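Local coordinates for protein N-acyl-D-glutamate deacylase (Bordetella bronchiseptica, PDB 3GIP) that hydrolyses N-acyl-D-glutamate to release D-glutamate and the acyl acid, as a zinc-dependent deacylase of the amidohydrolase superfamily, at residues A229-L234 with L264-R269; V277-Y282 with K352-H357. All blocks are in the same frame, centred on the assembly; numbering follows the deposited sequence.

Following the chain, helix 226-240 comes first, then strand 243-246, then helix 260-272. Contact 1 (229-234 with 264-269) joins the two helices and closes a short loop of 29 residues. The chain then passes directly into strand 277-281. Contact 2 (277-282 with 352-357) opens there and closes a longer loop of 69 residues at the end of helix 348-356. The two contacts lie in series, without nesting or crossing, and their centres are 13 Å apart. They also touch. Ile267 and Leu234 pack on Val277, and Asp268 probably hydrogen-bonds His357. Together they tie helices 226-240, 260-272 and 348-356 to strand 277-281 of the barrel wall.

Contact 1. Residues A229-L234 with L264-R269; sequences AVEEVL and LANIDR
Glu231 OE1 accepts a hydrogen bond from Asn266 ND2 at 2.9 Å. The bond is nearly straight, with an N-H...O angle of 170°. It uses the anti lone pair of OE1, the one away from OE2, and the oxygen lies in the amide plane of Asn266. Carboxylate and amide are almost coplanar, although the two side chains cross at about a right angle. Asn266 has CG anti to its backbone N (chi1 -161°), and this carries the amide across the gap to the neighbouring helix. Glu231 is bent at chi2, and chi3 keeps OE1 on the CB side of the carboxylate, where it meets ND2. The other oxygen, OE2, forms a salt bridge with Arg238, about two turns further along the same helix. The carboxylate is therefore held at both oxygens, and its rotation is probably restricted.

The pair lies between helices 226-240 and 260-272. Each helix follows a barrel strand in the amidohydrolase TIM barrel, and the two run side by side on its outside. Their local axes are 9.9 Å apart and only 13° from parallel.

Beside the polar pair, Leu234 slides past Asn266 in the opposite direction. Its CD1 sits 3.5 Å from Asn266 CG and also lies against the backbone of Ile267. Deeper in, Val230 and Ile267 cross at about a right angle, with Val230 CG1 4.2 Å from Ile267 CG1. Leu234 CD1 reaches the same Ile267 CG1 at an equal distance. Ile267 CG1 is thus shared by two side chains of the facing helix. Strand 277-281 lies beneath this layer. On the outer side, the Arg269 guanidinium has Asn266 CA over one face, near its rim.

Contact 2. Residues V277-Y282 with K352-H357; sequences VALDIY and KRIFQH. With FMT (formic acid), chain D.
Ile354 points its CG2 methyl from helix 348-356 at two side chains of strand 277-281. Its CG2 is 3.5 Å from Leu279 CD1. The same methyl lies 3.5 Å from Ile281 CG2, closer than usual for two carbons, so packing is tight here. Both strand side chains meet Ile354 at a slant.

Ile281 presents a different branch to the next residue. Its CG1 lies between the backbone N and the carbonyl carbon (chi1 60°), and this branch goes to Phe355 while CG2 remains with Ile354. Ile281 and Phe355 cross at about a right angle. Ile281 CG1 is 4.0 Å from Phe355 CB, and its CD1 approaches the ring obliquely.

Leu279 also divides its two methyls between partners. CD1 serves Ile354, and CD2 turns to His357, lying 3.7 Å from His357 ND1. The two side chains cross nearly perpendicularly. The imidazole is held at both nitrogens: ND1 bonds to Cys359 N and NE2 to Asp268 of helix 260-272. This probably fixes its tilt against the leucine.

At the strand's end, Tyr282 OH hydrogen-bonds formate O2 at 2.5 Å. The oxygen lies at the edge of the ring, in its plane. Lys250, Arg376 and Ser288 N also bind the formate, which probably came from the crystallisation liquor.

Helix and strand run roughly antiparallel, at 143°. Leu279 and Ile281 face outward to the helix, while Asp280 between them faces inward and bonds His248 N, the backbone of a zinc ligand. This is the helix-on-strand packing of a TIM barrel wall, with zinc ligands near its strands' C-terminal ends.

Contact 1. Residues A229-L234 with L264-R269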
# COMPACT_ATOMS: atom_id res chain seq x y z
N ALA A 229 -13.39 -16.15 -1.59
CA ALA A 229 -12.69 -15.22 -0.71
C ALA A 229 -13.21 -13.79 -0.86
O ALA A 229 -13.36 -13.08 0.13
CB ALA A 229 -11.19 -15.26 -1.00
N VAL A 230 -13.48 -13.37 -2.09
CA VAL A 230 -14.01 -12.03 -2.31
C VAL A 230 -15.43 -11.96 -1.76
O VAL A 230 -15.80 -10.98 -1.11
CB VAL A 230 -14.01 -11.68 -3.82
CG1 VAL A 230 -14.85 -10.43 -4.07
CG2 VAL A 230 -12.59 -11.45 -4.30
N GLU A 231 -16.22 -13.00 -2.01
CA GLU A 231 -17.59 -13.05 -1.52
C GLU A 231 -17.61 -12.95 0.01
O GLU A 231 -18.49 -12.30 0.58
CB GLU A 231 -18.26 -14.36 -1.97
CG GLU A 231 -19.61 -14.68 -1.30
CD GLU A 231 -20.67 -13.61 -1.50
OE1 GLU A 231 -20.53 -12.79 -2.44
OE2 GLU A 231 -21.64 -13.59 -0.72
N GLU A 232 -16.64 -13.59 0.66
CA GLU A 232 -16.57 -13.57 2.12
C GLU A 232 -16.43 -12.16 2.68
O GLU A 232 -17.13 -11.80 3.63
CB GLU A 232 -15.39 -14.43 2.60
CG GLU A 232 -15.10 -14.29 4.10
CD GLU A 232 -14.03 -15.24 4.59
OE1 GLU A 232 -13.15 -15.62 3.79
OE2 GLU A 232 -14.05 -15.61 5.79
N VAL A 233 -15.55 -11.35 2.11
CA VAL A 233 -15.37 -10.00 2.61
C VAL A 233 -16.48 -9.06 2.15
O VAL A 233 -16.77 -8.06 2.82
CB VAL A 233 -13.99 -9.41 2.23
CG1 VAL A 233 -12.88 -10.24 2.87
CG2 VAL A 233 -13.82 -9.36 0.72
N LEU A 234 -17.12 -9.37 1.02
CA LEU A 234 -18.21 -8.52 0.56
C LEU A 234 -19.43 -8.77 1.45
O LEU A 234 -20.20 -7.85 1.73
CB LEU A 234 -18.56 -8.83 -0.90
CG LEU A 234 -17.55 -8.34 -1.95
CD1 LEU A 234 -18.08 -8.66 -3.34
CD2 LEU A 234 -17.33 -6.85 -1.80
N LEU A 264 -14.92 -9.15 -9.87
CA LEU A 264 -15.23 -7.75 -10.11
C LEU A 264 -16.73 -7.57 -10.30
O LEU A 264 -17.29 -6.52 -9.96
CB LEU A 264 -14.47 -7.25 -11.34
CG LEU A 264 -12.95 -7.21 -11.17
CD1 LEU A 264 -12.29 -6.82 -12.49
CD2 LEU A 264 -12.58 -6.21 -10.07
N ALA A 265 -17.39 -8.58 -10.84
CA ALA A 265 -18.84 -8.52 -11.04
C ALA A 265 -19.51 -8.52 -9.67
O ALA A 265 -20.51 -7.83 -9.45
CB ALA A 265 -19.32 -9.71 -11.87
N ASN A 266 -18.95 -9.30 -8.75
CA ASN A 266 -19.48 -9.40 -7.40
C ASN A 266 -19.26 -8.06 -6.70
O ASN A 266 -20.15 -7.55 -6.01
CB ASN A 266 -18.76 -10.52 -6.65
CG ASN A 266 -19.53 -11.00 -5.44
OD1 ASN A 266 -20.61 -10.48 -5.13
ND2 ASN A 266 -18.99 -11.99 -4.74
N ILE A 267 -18.08 -7.50 -6.89
CA ILE A 267 -17.74 -6.21 -6.30
C ILE A 267 -18.72 -5.16 -6.83
O ILE A 267 -19.22 -4.32 -6.07
CB ILE A 267 -16.29 -5.82 -6.66
CG1 ILE A 267 -15.33 -6.69 -5.84
CG2 ILE A 267 -16.05 -4.34 -6.43
CD1 ILE A 267 -13.87 -6.53 -6.20
N ASP A 268 -19.00 -5.21 -8.13
CA ASP A 268 -19.94 -4.26 -8.72
C ASP A 268 -21.33 -4.40 -8.13
O ASP A 268 -22.01 -3.41 -7.88
CB ASP A 268 -19.99 -4.43 -10.24
CG ASP A 268 -18.76 -3.86 -10.93
OD1 ASP A 268 -18.01 -3.10 -10.29
OD2 ASP A 268 -18.56 -4.16 -12.13
N ARG A 269 -21.77 -5.64 -7.90
CA ARG A 269 -23.10 -5.85 -7.33
C ARG A 269 -23.17 -5.25 -5.93
O ARG A 269 -24.20 -4.70 -5.54
CB ARG A 269 -23.44 -7.35 -7.27
CG ARG A 269 -23.71 -7.98 -8.63
CD ARG A 269 -24.39 -9.34 -8.49
NE ARG A 269 -23.49 -10.38 -7.97
CZ ARG A 269 -22.54 -10.97 -8.68
NH1 ARG A 269 -22.35 -10.64 -9.95
NH2 ARG A 269 -21.78 -11.91 -8.12

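Contact 2. Residues V277-Y282 with K352-H357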
# COMPACT_ATOMS: atom_id res chain seq x y z
N VAL A 277 -17.05 -0.08 -1.84
CA VAL A 277 -16.03 -1.07 -2.08
C VAL A 277 -15.02 -0.58 -3.10
O VAL A 277 -15.39 -0.01 -4.13
CB VAL A 277 -16.63 -2.41 -2.57
CG1 VAL A 277 -17.35 -2.21 -3.89
CG2 VAL A 277 -15.54 -3.46 -2.71
N ALA A 278 -13.74 -0.77 -2.80
CA ALA A 278 -12.67 -0.38 -3.70
C ALA A 278 -11.63 -1.49 -3.68
O ALA A 278 -11.79 -2.49 -2.98
CB ALA A 278 -12.06 0.95 -3.26
N LEU A 279 -10.57 -1.32 -4.45
CA LEU A 279 -9.52 -2.32 -4.50
C LEU A 279 -8.23 -1.66 -4.97
O LEU A 279 -8.21 -0.48 -5.30
CB LEU A 279 -9.89 -3.45 -5.47
CG LEU A 279 -10.10 -3.06 -6.95
CD1 LEU A 279 -9.85 -4.28 -7.82
CD2 LEU A 279 -11.50 -2.53 -7.18
N ASP A 280 -7.15 -2.44 -4.99
CA ASP A 280 -5.88 -1.92 -5.46
C ASP A 280 -5.02 -3.04 -6.01
O ASP A 280 -5.24 -4.22 -5.72
CB ASP A 280 -5.15 -1.15 -4.34
CG ASP A 280 -4.96 -1.96 -3.07
OD1 ASP A 280 -4.12 -2.88 -3.05
OD2 ASP A 280 -5.66 -1.67 -2.07
N ILE A 281 -4.06 -2.66 -6.85
CA ILE A 281 -3.14 -3.61 -7.45
C ILE A 281 -1.76 -2.97 -7.59
O ILE A 281 -1.60 -1.76 -7.45
CB ILE A 281 -3.57 -4.04 -8.89
CG1 ILE A 281 -3.63 -2.82 -9.83
CG2 ILE A 281 -4.90 -4.75 -8.86
CD1 ILE A 281 -2.31 -2.48 -10.54
N TYR A 282 -0.76 -3.82 -7.83
CA TYR A 282 0.58 -3.36 -8.14
C TYR A 282 0.70 -3.91 -9.57
O TYR A 282 0.15 -4.96 -9.88
CB TYR A 282 1.65 -3.93 -7.19
CG TYR A 282 1.52 -5.39 -6.83
CD1 TYR A 282 1.91 -6.39 -7.71
CD2 TYR A 282 1.01 -5.77 -5.59
CE1 TYR A 282 1.81 -7.73 -7.37
CE2 TYR A 282 0.89 -7.11 -5.24
CZ TYR A 282 1.29 -8.09 -6.13
OH TYR A 282 1.18 -9.41 -5.79
N LYS A 352 -3.86 -5.98 -15.69
CA LYS A 352 -4.24 -4.77 -16.39
C LYS A 352 -5.75 -4.54 -16.39
O LYS A 352 -6.21 -3.42 -16.20
CB LYS A 352 -3.70 -4.80 -17.82
CG LYS A 352 -2.19 -4.66 -17.91
CD LYS A 352 -1.70 -4.78 -19.35
CE LYS A 352 -0.24 -4.40 -19.47
NZ LYS A 352 0.28 -4.61 -20.85
N ARG A 353 -6.53 -5.61 -16.59
CA ARG A 353 -7.99 -5.47 -16.60
C ARG A 353 -8.51 -5.07 -15.22
O ARG A 353 -9.45 -4.29 -15.11
CB ARG A 353 -8.66 -6.78 -17.02
CG ARG A 353 -8.46 -7.18 -18.47
CD ARG A 353 -9.52 -8.19 -18.90
NE ARG A 353 -9.46 -9.44 -18.14
CZ ARG A 353 -8.60 -10.42 -18.38
NH1 ARG A 353 -7.71 -10.31 -19.36
NH2 ARG A 353 -8.62 -11.52 -17.64
N ILE A 354 -7.90 -5.63 -14.18
CA ILE A 354 -8.31 -5.32 -12.82
C ILE A 354 -8.02 -3.85 -12.54
O ILE A 354 -8.84 -3.15 -11.96
CB ILE A 354 -7.56 -6.21 -11.80
CG1 ILE A 354 -8.00 -7.66 -11.99
CG2 ILE A 354 -7.86 -5.74 -10.37
CD1 ILE A 354 -7.20 -8.66 -11.17
N PHE A 355 -6.85 -3.37 -12.98
CA PHE A 355 -6.50 -1.98 -12.78
C PHE A 355 -7.50 -1.05 -13.45
O PHE A 355 -7.78 0.04 -12.96
CB PHE A 355 -5.10 -1.68 -13.32
CG PHE A 355 -4.71 -0.23 -13.23
CD1 PHE A 355 -4.73 0.42 -12.00
CD2 PHE A 355 -4.38 0.49 -14.37
CE1 PHE A 355 -4.43 1.78 -11.90
CE2 PHE A 355 -4.07 1.85 -14.28
CZ PHE A 355 -4.10 2.49 -13.05
N GLN A 356 -8.06 -1.49 -14.58
CA GLN A 356 -9.03 -0.67 -15.29
C GLN A 356 -10.34 -0.50 -14.54
O GLN A 356 -11.12 0.40 -14.85
CB GLN A 356 -9.29 -1.24 -16.68
CG GLN A 356 -8.12 -1.05 -17.63
CD GLN A 356 -8.40 -1.60 -19.01
OE1 GLN A 356 -8.70 -2.78 -19.16
NE2 GLN A 356 -8.30 -0.75 -20.02
N HIS A 357 -10.61 -1.35 -13.56
CA HIS A 357 -11.85 -1.23 -12.81
C HIS A 357 -11.91 0.18 -12.21
O HIS A 357 -10.92 0.67 -11.67
CB HIS A 357 -11.93 -2.28 -11.70
CG HIS A 357 -13.24 -2.28 -10.98
ND1 HIS A 357 -13.58 -1.33 -10.05
CD2 HIS A 357 -14.33 -3.08 -11.11
CE1 HIS A 357 -14.82 -1.54 -9.64
NE2 HIS A 357 -15.30 -2.60 -10.27
C FMT D . 1.13 -10.19 -2.53
O1 FMT D . 2.31 -10.02 -2.71
O2 FMT D . 0.25 -9.79 -3.45